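Long-range contacts in alanine dehydrogenase/pyridine nucleotide transhydrogenase (PDB 3P2Y), which probably carries out hydride transfer between NAD(H) and NADP(H) that is coupled to proton translocation across the membrane: residues Q152-L163 / T326-M335; T271-R282 / V299-E310. All coordinates share one frame; numbering follows the deposited sequence.

Both contacts belong to the Rossmann-type domain, probably the nucleotide-binding one, built on the parallel strands 186-190, 268-271, 297-300 and 323-326, and both involve loops at the C-terminal ends of those strands. Contact 2 joins the loops after neighbouring strands 268-271 and 297-300, whereas contact 1 lays the loop after strand 323-326 on helix 148-167. Their centres are about 14 Å apart, and they meet directly: Thr-326 O is 3.0 Å from Asp-300 N, a probable hydrogen bond, and Leu-331 CD1 packs 3.5 Å from Leu-301 CD2. Neither includes a calcium site. Thr-272 of contact 2 touches a glycine-rich turn resembling a Rossmann GxGxxG motif, which Ala-160 of contact 1 approaches without touching.

Contact 1 of 2, residues Q152-L163 / T326-M335; sequences QANVAGYKAVLL and TSPLNLPATM. With EDO (1,2-ethanediol), chain G.
Lys-159 and Thr-334 make the polar link between helix 148-167 and the loop 326-335, with NZ donating to Thr-334 OG1 over 2.8 Å. Around this bond the packing is mostly apolar. Leu-331 lies against the helix, its CB 4.0 Å from Ala-156 CB, while its CD1 reaches the backbone at Ala-156 O and Ala-160 N. Pro-332 CB packs 3.5 Å from Gln-152 OE1, whose hydrogen bond comes from Arg-37 NH1. Further along, Met-335 extends from the backbone, CG anti to its N (chi1 -162°), and then bends at chi3, bringing CE to 3.7 Å from Val-155 CG1. Its sulfur makes a Met-aromatic contact with Tyr-158, SD lying 3.5 Å from CE2 and approaching the ring obliquely. At the other end Leu-163 CD2 meets Thr-326 CG2 tip to tip and Pro-328 CG at 3.7 Å.

Several groups position this shell. In Lys-159 three bends (chi2, chi3 and chi4) coil the chain as it rises from the helix toward Thr-334, and an ethanediol, probably from the crystallisation liquor, bridges NZ and Lys-159 O. Thr-334 OG1 in turn donates to Leu-331 O at 2.6 Å, in the carbonyl plane and on a lone pair. In the second subunit, Ser-166 O accepts from Lys-159 NZ, Val-172 N bonds to Tyr-158 OH, and Phe-171 stacks edge-to-face on Tyr-158. The buried ammonium is thus held by neutral oxygens from both subunits and the diol, a set of bonds that links the loop leading into helix 336-354 to the dimer interface.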
loop_
_atom_site.group_PDB
_atom_site.type_symbol
_atom_site.label_atom_id
_atom_site.label_comp_id
_atom_site.label_asym_id
_atom_site.label_seq_id
_atom_site.Cartn_x
_atom_site.Cartn_y
_atom_site.Cartn_z
ATOM N N GLN A 152 -2.478 17.940 -5.834
ATOM C CA GLN A 152 -3.288 16.907 -5.171
ATOM C C GLN A 152 -3.463 15.675 -6.051
ATOM O O GLN A 152 -3.466 14.524 -5.548
ATOM C CB GLN A 152 -4.633 17.464 -4.692
ATOM C CG GLN A 152 -4.441 18.682 -3.746
ATOM C CD GLN A 152 -3.457 18.400 -2.590
ATOM O OE1 GLN A 152 -3.817 17.738 -1.633
ATOM N NE2 GLN A 152 -2.229 18.924 -2.676
ATOM N N ALA A 153 -3.592 15.901 -7.356
ATOM C CA ALA A 153 -3.742 14.772 -8.292
ATOM C C ALA A 153 -2.452 13.956 -8.354
ATOM O O ALA A 153 -2.509 12.721 -8.501
ATOM C CB ALA A 153 -4.140 15.306 -9.704
ATOM N N ASN A 154 -1.288 14.614 -8.246
ATOM C CA ASN A 154 0.000 13.878 -8.170
ATOM C C ASN A 154 0.017 12.939 -6.989
ATOM O O ASN A 154 0.407 11.774 -7.113
ATOM C CB ASN A 154 1.204 14.822 -8.044
ATOM C CG ASN A 154 1.930 15.018 -9.330
ATOM O OD1 ASN A 154 2.296 14.047 -10.019
ATOM N ND2 ASN A 154 2.203 16.299 -9.666
ATOM N N VAL A 155 -0.407 13.438 -5.830
ATOM C CA VAL A 155 -0.465 12.559 -4.654
ATOM C C VAL A 155 -1.444 11.393 -4.920
ATOM O O VAL A 155 -1.149 10.241 -4.567
ATOM C CB VAL A 155 -0.884 13.316 -3.377
ATOM C CG1 VAL A 155 -1.033 12.313 -2.180
ATOM C CG2 VAL A 155 0.169 14.429 -3.043
ATOM N N ALA A 156 -2.601 11.711 -5.496
ATOM C CA ALA A 156 -3.640 10.710 -5.691
ATOM C C ALA A 156 -3.169 9.606 -6.637
ATOM O O ALA A 156 -3.399 8.427 -6.345
ATOM C CB ALA A 156 -4.942 11.345 -6.182
ATOM N N GLY A 157 -2.486 9.979 -7.742
ATOM C CA GLY A 157 -2.022 8.962 -8.696
ATOM C C GLY A 157 -1.026 8.006 -8.048
ATOM O O GLY A 157 -1.069 6.786 -8.275
ATOM N N TYR A 158 -0.110 8.564 -7.250
ATOM C CA TYR A 158 0.879 7.748 -6.516
ATOM C C TYR A 158 0.182 6.802 -5.530
ATOM O O TYR A 158 0.441 5.584 -5.515
ATOM C CB TYR A 158 1.839 8.711 -5.792
ATOM C CG TYR A 158 2.739 8.101 -4.767
ATOM C CD1 TYR A 158 3.866 7.385 -5.148
ATOM C CD2 TYR A 158 2.474 8.263 -3.407
ATOM C CE1 TYR A 158 4.717 6.820 -4.192
ATOM C CE2 TYR A 158 3.328 7.702 -2.428
ATOM C CZ TYR A 158 4.459 7.001 -2.845
ATOM O OH TYR A 158 5.319 6.441 -1.912
ATOM N N LYS A 159 -0.719 7.347 -4.715
ATOM C CA LYS A 159 -1.392 6.495 -3.703
ATOM C C LYS A 159 -2.354 5.490 -4.355
ATOM O O LYS A 159 -2.623 4.421 -3.768
ATOM C CB LYS A 159 -2.134 7.358 -2.678
ATOM C CG LYS A 159 -1.203 8.182 -1.759
ATOM C CD LYS A 159 -0.125 7.351 -1.067
ATOM C CE LYS A 159 -0.687 6.145 -0.216
ATOM N NZ LYS A 159 -1.320 6.712 1.093
ATOM N N ALA A 160 -2.868 5.815 -5.548
ATOM C CA ALA A 160 -3.737 4.856 -6.301
ATOM C C ALA A 160 -2.995 3.574 -6.635
ATOM O O ALA A 160 -3.543 2.465 -6.511
ATOM C CB ALA A 160 -4.326 5.509 -7.620
ATOM N N VAL A 161 -1.727 3.715 -7.050
ATOM C CA VAL A 161 -0.906 2.544 -7.349
ATOM C C VAL A 161 -0.599 1.757 -6.093
ATOM O O VAL A 161 -0.625 0.512 -6.122
ATOM C CB VAL A 161 0.416 2.929 -8.097
ATOM C CG1 VAL A 161 1.359 1.696 -8.250
ATOM C CG2 VAL A 161 0.030 3.458 -9.453
ATOM N N LEU A 162 -0.226 2.445 -5.010
ATOM C CA LEU A 162 0.029 1.702 -3.772
ATOM C C LEU A 162 -1.209 0.899 -3.353
ATOM O O LEU A 162 -1.089 -0.234 -2.857
ATOM C CB LEU A 162 0.498 2.622 -2.616
ATOM C CG LEU A 162 1.873 3.264 -2.860
ATOM C CD1 LEU A 162 2.242 4.152 -1.662
ATOM C CD2 LEU A 162 2.921 2.182 -3.050
ATOM N N LEU A 163 -2.382 1.485 -3.570
ATOM C CA LEU A 163 -3.632 0.819 -3.142
ATOM C C LEU A 163 -3.867 -0.388 -4.032
ATOM O O LEU A 163 -4.182 -1.473 -3.528
ATOM C CB LEU A 163 -4.819 1.797 -3.250
ATOM C CG LEU A 163 -6.189 1.204 -2.898
ATOM C CD1 LEU A 163 -6.194 0.621 -1.457
ATOM C CD2 LEU A 163 -7.292 2.292 -3.082
ATOM N N THR A 326 -12.199 -1.009 -6.254
ATOM C CA THR A 326 -12.060 -0.128 -5.089
ATOM C C THR A 326 -12.244 1.323 -5.497
ATOM O O THR A 326 -11.834 1.701 -6.595
ATOM C CB THR A 326 -10.725 -0.357 -4.357
ATOM O OG1 THR A 326 -10.703 0.390 -3.127
ATOM C CG2 THR A 326 -9.494 0.043 -5.262
ATOM N N SER A 327 -12.850 2.120 -4.618
ATOM C CA SER A 327 -13.193 3.494 -4.967
ATOM C C SER A 327 -12.814 4.460 -3.847
ATOM O O SER A 327 -13.692 4.960 -3.096
ATOM C CB SER A 327 -14.706 3.592 -5.322
ATOM O OG SER A 327 -15.087 4.932 -5.570
ATOM N N PRO A 328 -11.518 4.775 -3.731
ATOM C CA PRO A 328 -11.098 5.747 -2.711
ATOM C C PRO A 328 -11.597 7.129 -3.033
ATOM O O PRO A 328 -11.536 7.536 -4.190
ATOM C CB PRO A 328 -9.568 5.743 -2.803
ATOM C CG PRO A 328 -9.263 5.246 -4.205
ATOM C CD PRO A 328 -10.389 4.242 -4.525
ATOM N N LEU A 329 -12.061 7.848 -2.016
ATOM C CA LEU A 329 -12.626 9.185 -2.260
ATOM C C LEU A 329 -11.714 10.348 -1.885
ATOM O O LEU A 329 -11.953 11.491 -2.330
ATOM C CB LEU A 329 -13.974 9.351 -1.564
ATOM C CG LEU A 329 -15.020 8.366 -2.091
ATOM C CD1 LEU A 329 -16.258 8.467 -1.197
ATOM C CD2 LEU A 329 -15.395 8.605 -3.612
ATOM N N ASN A 330 -10.678 10.085 -1.093
ATOM C CA ASN A 330 -9.790 11.199 -0.739
ATOM C C ASN A 330 -8.377 10.703 -0.582
ATOM O O ASN A 330 -7.870 10.567 0.538
ATOM C CB ASN A 330 -10.311 11.911 0.530
ATOM C CG ASN A 330 -9.597 13.246 0.812
ATOM O OD1 ASN A 330 -8.615 13.616 0.133
ATOM N ND2 ASN A 330 -10.086 13.969 1.844
ATOM N N LEU A 331 -7.748 10.350 -1.709
ATOM C CA LEU A 331 -6.374 9.854 -1.617
ATOM C C LEU A 331 -5.342 10.885 -1.081
ATOM O O LEU A 331 -4.415 10.492 -0.367
ATOM C CB LEU A 331 -5.920 9.237 -2.946
ATOM C CG LEU A 331 -6.619 7.901 -3.232
ATOM C CD1 LEU A 331 -6.205 7.444 -4.650
ATOM C CD2 LEU A 331 -6.223 6.796 -2.213
ATOM N N PRO A 332 -5.504 12.196 -1.397
ATOM C CA PRO A 332 -4.601 13.193 -0.812
ATOM C C PRO A 332 -4.548 13.151 0.718
ATOM O O PRO A 332 -3.456 13.281 1.303
ATOM C CB PRO A 332 -5.199 14.534 -1.318
ATOM C CG PRO A 332 -5.663 14.153 -2.713
ATOM C CD PRO A 332 -6.408 12.818 -2.388
ATOM N N ALA A 333 -5.706 12.925 1.353
ATOM C CA ALA A 333 -5.773 12.837 2.813
ATOM C C ALA A 333 -4.979 11.629 3.354
ATOM O O ALA A 333 -4.547 11.634 4.498
ATOM C CB ALA A 333 -7.230 12.774 3.286
ATOM N N THR A 334 -4.745 10.618 2.514
ATOM C CA THR A 334 -3.978 9.445 2.958
ATOM C C THR A 334 -2.460 9.658 2.986
ATOM O O THR A 334 -1.722 8.783 3.426
ATOM C CB THR A 334 -4.274 8.171 2.151
ATOM O OG1 THR A 334 -3.668 8.261 0.844
ATOM C CG2 THR A 334 -5.789 7.931 2.030
ATOM N N MET A 335 -2.011 10.809 2.517
ATOM C CA MET A 335 -0.569 11.109 2.525
ATOM C C MET A 335 -0.464 12.593 2.859
ATOM O O MET A 335 -0.027 13.436 2.056
ATOM C CB MET A 335 0.080 10.734 1.167
ATOM C CG MET A 335 1.641 10.599 1.281
ATOM S SD MET A 335 2.334 10.377 -0.374
ATOM C CE MET A 335 2.418 12.075 -0.893
HETATM C C1 EDO G . -4.093 4.649 -0.345
HETATM O O1 EDO G . -3.052 3.958 -1.056
HETATM C C2 EDO G . -4.141 4.186 1.125
HETATM O O2 EDO G . -3.005 4.643 1.908
#

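Contact 2 of 2, residues T271-R282 / V299-E310; sequences TTALVPGRPAPR and VDLAGETGGNCE
Asn-308 fills the space between the two loops, its CB lying 3.5 Å from Thr-271 CB. Beyond it CG stands anti to the carbonyl carbon (chi1 -59°), which carries the amide in toward residues 271-281. There Asn-308 OD1 accepts from Thr-271 OG1 at 2.8 Å, in the carbonyl plane and on a lone pair. At the other corner Asn-308 ND2 spends both hydrogens: one goes to Ala-273 O over 2.9 Å in a nearly straight bond (176°), the other to Pro-281 O, and both acceptors lie close to the amide plane.

Parallel strand pairing starts the contact, which joins the loops after two adjacent strands at the C-terminal edge of the Rossmann-type sheet: Thr-271 N donates to Val-299 O and Leu-301 N to Thr-271 O. Farther out, Ala-280 N donates to Thr-305 O, and Ala-280 CB packs 3.5 Å from Ala-302 CB. One water joins Val-275 N, Arg-278 O and Thr-305 OG1; a second bridges Ala-280 O and Gly-307 O. Near the surface the Arg-282 guanidinium lies with one face over Glu-310 CA and CB.

Behind Asn-308, Asp-300 gathers the chain: OD1 accepts from Asn-308 N (2.9 Å) and, in an Asx turn, from Ala-302 N, while OD2 takes Cys-309 N and Thr-312 OG1. These four donors would favour a charged carboxylate, which through Asn-308 N helps position the side chain whose bonds tie Thr-271, Ala-273 and Pro-281.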
loop_
_atom_site.group_PDB
_atom_site.type_symbol
_atom_site.label_atom_id
_atom_site.label_comp_id
_atom_site.label_asym_id
_atom_site.label_seq_id
_atom_site.Cartn_x
_atom_site.Cartn_y
_atom_site.Cartn_z
ATOM N N THR A 271 -8.362 4.081 -13.043
ATOM C CA THR A 271 -9.169 4.983 -13.880
ATOM C C THR A 271 -9.223 6.363 -13.234
ATOM O O THR A 271 -9.411 6.478 -12.014
ATOM C CB THR A 271 -10.606 4.428 -14.117
ATOM O OG1 THR A 271 -11.357 4.491 -12.898
ATOM C CG2 THR A 271 -10.542 2.955 -14.567
ATOM N N THR A 272 -9.064 7.417 -14.034
ATOM C CA THR A 272 -8.881 8.748 -13.425
ATOM C C THR A 272 -9.719 9.827 -14.104
ATOM O O THR A 272 -9.647 10.987 -13.709
ATOM C CB THR A 272 -7.394 9.245 -13.463
ATOM O OG1 THR A 272 -7.063 9.683 -14.798
ATOM C CG2 THR A 272 -6.389 8.166 -13.016
ATOM N N ALA A 273 -10.453 9.461 -15.153
ATOM C CA ALA A 273 -11.066 10.484 -16.024
ATOM C C ALA A 273 -12.221 11.212 -15.341
ATOM O O ALA A 273 -13.128 10.588 -14.755
ATOM C CB ALA A 273 -11.518 9.883 -17.312
ATOM N N LEU A 274 -12.184 12.545 -15.438
ATOM C CA LEU A 274 -13.213 13.402 -14.854
ATOM C C LEU A 274 -13.729 14.368 -15.898
ATOM O O LEU A 274 -13.038 14.664 -16.883
ATOM C CB LEU A 274 -12.660 14.230 -13.692
ATOM C CG LEU A 274 -11.952 13.450 -12.583
ATOM C CD1 LEU A 274 -11.137 14.370 -11.687
ATOM C CD2 LEU A 274 -12.952 12.624 -11.784
ATOM N N VAL A 275 -14.953 14.841 -15.671
ATOM C CA VAL A 275 -15.504 15.989 -16.392
ATOM C C VAL A 275 -15.985 16.950 -15.308
ATOM O O VAL A 275 -16.892 16.621 -14.555
ATOM C CB VAL A 275 -16.668 15.596 -17.337
ATOM C CG1 VAL A 275 -17.199 16.836 -18.077
ATOM C CG2 VAL A 275 -16.224 14.548 -18.355
ATOM N N PRO A 276 -15.349 18.136 -15.201
ATOM C CA PRO A 276 -15.711 19.081 -14.133
ATOM C C PRO A 276 -17.216 19.372 -14.142
ATOM O O PRO A 276 -17.772 19.649 -15.197
ATOM C CB PRO A 276 -14.907 20.340 -14.489
ATOM C CG PRO A 276 -13.737 19.809 -15.297
ATOM C CD PRO A 276 -14.307 18.681 -16.098
ATOM N N GLY A 277 -17.873 19.196 -13.013
ATOM C CA GLY A 277 -19.294 19.417 -12.885
ATOM C C GLY A 277 -20.256 18.470 -13.544
ATOM O O GLY A 277 -21.388 18.768 -13.674
ATOM N N ARG A 278 -19.773 17.320 -13.963
ATOM C CA ARG A 278 -20.550 16.345 -14.665
ATOM C C ARG A 278 -20.211 14.934 -14.136
ATOM O O ARG A 278 -19.246 14.788 -13.460
ATOM C CB ARG A 278 -20.297 16.461 -16.155
ATOM C CG ARG A 278 -20.652 17.804 -16.736
ATOM C CD ARG A 278 -22.132 18.065 -16.597
ATOM N NE ARG A 278 -22.913 17.084 -17.330
ATOM C CZ ARG A 278 -24.132 16.661 -17.010
ATOM N NH1 ARG A 278 -24.763 17.126 -15.957
ATOM N NH2 ARG A 278 -24.706 15.747 -17.748
ATOM N N PRO A 279 -21.039 13.954 -14.431
ATOM C CA PRO A 279 -20.728 12.570 -14.088
ATOM C C PRO A 279 -19.379 12.136 -14.669
ATOM O O PRO A 279 -18.988 12.580 -15.688
ATOM C CB PRO A 279 -21.824 11.803 -14.779
ATOM C CG PRO A 279 -22.938 12.747 -14.803
ATOM C CD PRO A 279 -22.366 14.052 -15.036
ATOM N N ALA A 280 -18.717 11.231 -13.997
ATOM C CA ALA A 280 -17.498 10.650 -14.524
ATOM C C ALA A 280 -17.807 9.857 -15.800
ATOM O O ALA A 280 -18.826 9.148 -15.858
ATOM C CB ALA A 280 -16.873 9.753 -13.471
ATOM N N PRO A 281 -16.932 9.956 -16.813
ATOM C CA PRO A 281 -17.052 9.122 -18.012
ATOM C C PRO A 281 -16.975 7.625 -17.680
ATOM O O PRO A 281 -16.070 7.202 -16.936
ATOM C CB PRO A 281 -15.808 9.499 -18.823
ATOM C CG PRO A 281 -15.361 10.803 -18.291
ATOM C CD PRO A 281 -15.750 10.841 -16.873
ATOM N N ARG A 282 -17.888 6.835 -18.249
ATOM C CA ARG A 282 -17.839 5.381 -18.113
ATOM C C ARG A 282 -16.749 4.779 -19.003
ATOM O O ARG A 282 -16.814 4.869 -20.222
ATOM C CB ARG A 282 -19.226 4.773 -18.427
ATOM C CG ARG A 282 -19.314 3.268 -18.265
ATOM C CD ARG A 282 -19.224 2.812 -16.789
ATOM N NE ARG A 282 -20.209 3.430 -15.894
ATOM C CZ ARG A 282 -21.517 3.144 -15.872
ATOM N NH1 ARG A 282 -22.044 2.254 -16.719
ATOM N NH2 ARG A 282 -22.307 3.765 -14.998
ATOM N N VAL A 299 -8.873 0.233 -9.690
ATOM C CA VAL A 299 -8.827 1.360 -8.731
ATOM C C VAL A 299 -9.473 2.542 -9.466
ATOM O O VAL A 299 -8.904 3.110 -10.402
ATOM C CB VAL A 299 -7.393 1.722 -8.320
ATOM C CG1 VAL A 299 -7.425 2.846 -7.220
ATOM C CG2 VAL A 299 -6.613 0.468 -7.802
ATOM N N ASP A 300 -10.697 2.871 -9.063
ATOM C CA ASP A 300 -11.509 3.901 -9.720
ATOM C C ASP A 300 -11.418 5.163 -8.878
ATOM O O ASP A 300 -11.881 5.191 -7.723
ATOM C CB ASP A 300 -12.956 3.352 -9.804
ATOM C CG ASP A 300 -13.922 4.252 -10.575
ATOM O OD1 ASP A 300 -13.639 5.440 -10.837
ATOM O OD2 ASP A 300 -15.040 3.747 -10.853
ATOM N N LEU A 301 -10.785 6.208 -9.418
ATOM C CA LEU A 301 -10.614 7.453 -8.665
ATOM C C LEU A 301 -11.782 8.412 -8.809
ATOM O O LEU A 301 -11.785 9.472 -8.190
ATOM C CB LEU A 301 -9.342 8.206 -9.077
ATOM C CG LEU A 301 -8.013 7.433 -8.951
ATOM C CD1 LEU A 301 -6.828 8.403 -9.088
ATOM C CD2 LEU A 301 -7.967 6.699 -7.628
ATOM N N ALA A 302 -12.771 8.035 -9.605
ATOM C CA ALA A 302 -13.865 8.960 -9.964
ATOM C C ALA A 302 -15.180 8.715 -9.185
ATOM O O ALA A 302 -16.260 9.151 -9.619
ATOM C CB ALA A 302 -14.109 8.908 -11.487
ATOM N N GLY A 303 -15.080 8.046 -8.027
ATOM C CA GLY A 303 -16.260 7.608 -7.268
ATOM C C GLY A 303 -17.188 8.742 -6.861
ATOM O O GLY A 303 -18.404 8.573 -6.861
ATOM N N GLU A 304 -16.622 9.902 -6.544
ATOM C CA GLU A 304 -17.427 11.045 -6.099
ATOM C C GLU A 304 -18.402 11.500 -7.183
ATOM O O GLU A 304 -19.475 12.061 -6.871
ATOM C CB GLU A 304 -16.514 12.207 -5.710
ATOM C CG GLU A 304 -17.173 13.237 -4.800
ATOM C CD GLU A 304 -17.218 12.744 -3.358
ATOM O OE1 GLU A 304 -16.148 12.759 -2.689
ATOM O OE2 GLU A 304 -18.306 12.311 -2.905
ATOM N N THR A 305 -18.046 11.280 -8.450
ATOM C CA THR A 305 -18.939 11.658 -9.548
ATOM C C THR A 305 -19.531 10.469 -10.291
ATOM O O THR A 305 -19.898 10.585 -11.464
ATOM C CB THR A 305 -18.278 12.648 -10.528
ATOM O OG1 THR A 305 -17.026 12.127 -11.023
ATOM C CG2 THR A 305 -18.064 14.005 -9.840
ATOM N N GLY A 306 -19.628 9.331 -9.610
ATOM C CA GLY A 306 -20.304 8.174 -10.172
ATOM C C GLY A 306 -19.400 7.000 -10.520
ATOM O O GLY A 306 -19.884 5.876 -10.676
ATOM N N GLY A 307 -18.093 7.257 -10.619
ATOM C CA GLY A 307 -17.113 6.209 -10.969
ATOM C C GLY A 307 -16.957 5.979 -12.464
ATOM O O GLY A 307 -17.930 6.062 -13.217
ATOM N N ASN A 308 -15.733 5.666 -12.896
ATOM C CA ASN A 308 -15.468 5.293 -14.281
ATOM C C ASN A 308 -15.898 3.865 -14.537
ATOM O O ASN A 308 -15.994 3.446 -15.701
ATOM C CB ASN A 308 -13.970 5.402 -14.605
ATOM C CG ASN A 308 -13.414 6.817 -14.394
ATOM O OD1 ASN A 308 -12.422 7.009 -13.678
ATOM N ND2 ASN A 308 -14.064 7.816 -14.989
ATOM N N CYS A 309 -16.101 3.108 -13.450
ATOM C CA CYS A 309 -16.452 1.693 -13.558
ATOM C C CYS A 309 -17.900 1.511 -13.162
ATOM O O CYS A 309 -18.334 1.983 -12.117
ATOM C CB CYS A 309 -15.543 0.800 -12.690
ATOM S SG CYS A 309 -15.885 -0.973 -12.817
ATOM N N GLU A 310 -18.636 0.805 -14.014
ATOM C CA GLU A 310 -20.053 0.510 -13.781
ATOM C C GLU A 310 -20.331 -0.182 -12.428
ATOM O O GLU A 310 -21.390 0.012 -11.823
ATOM C CB GLU A 310 -20.567 -0.331 -14.964
ATOM C CG GLU A 310 -22.006 -0.833 -14.895
ATOM C CD GLU A 310 -22.432 -1.594 -16.167
ATOM O OE1 GLU A 310 -21.607 -1.768 -17.111
ATOM O OE2 GLU A 310 -23.607 -2.028 -16.205
HETATM O O HOH W 1 -16.551 13.951 -13.217
HETATM O O HOH W 2 -20.144 7.857 -13.830
#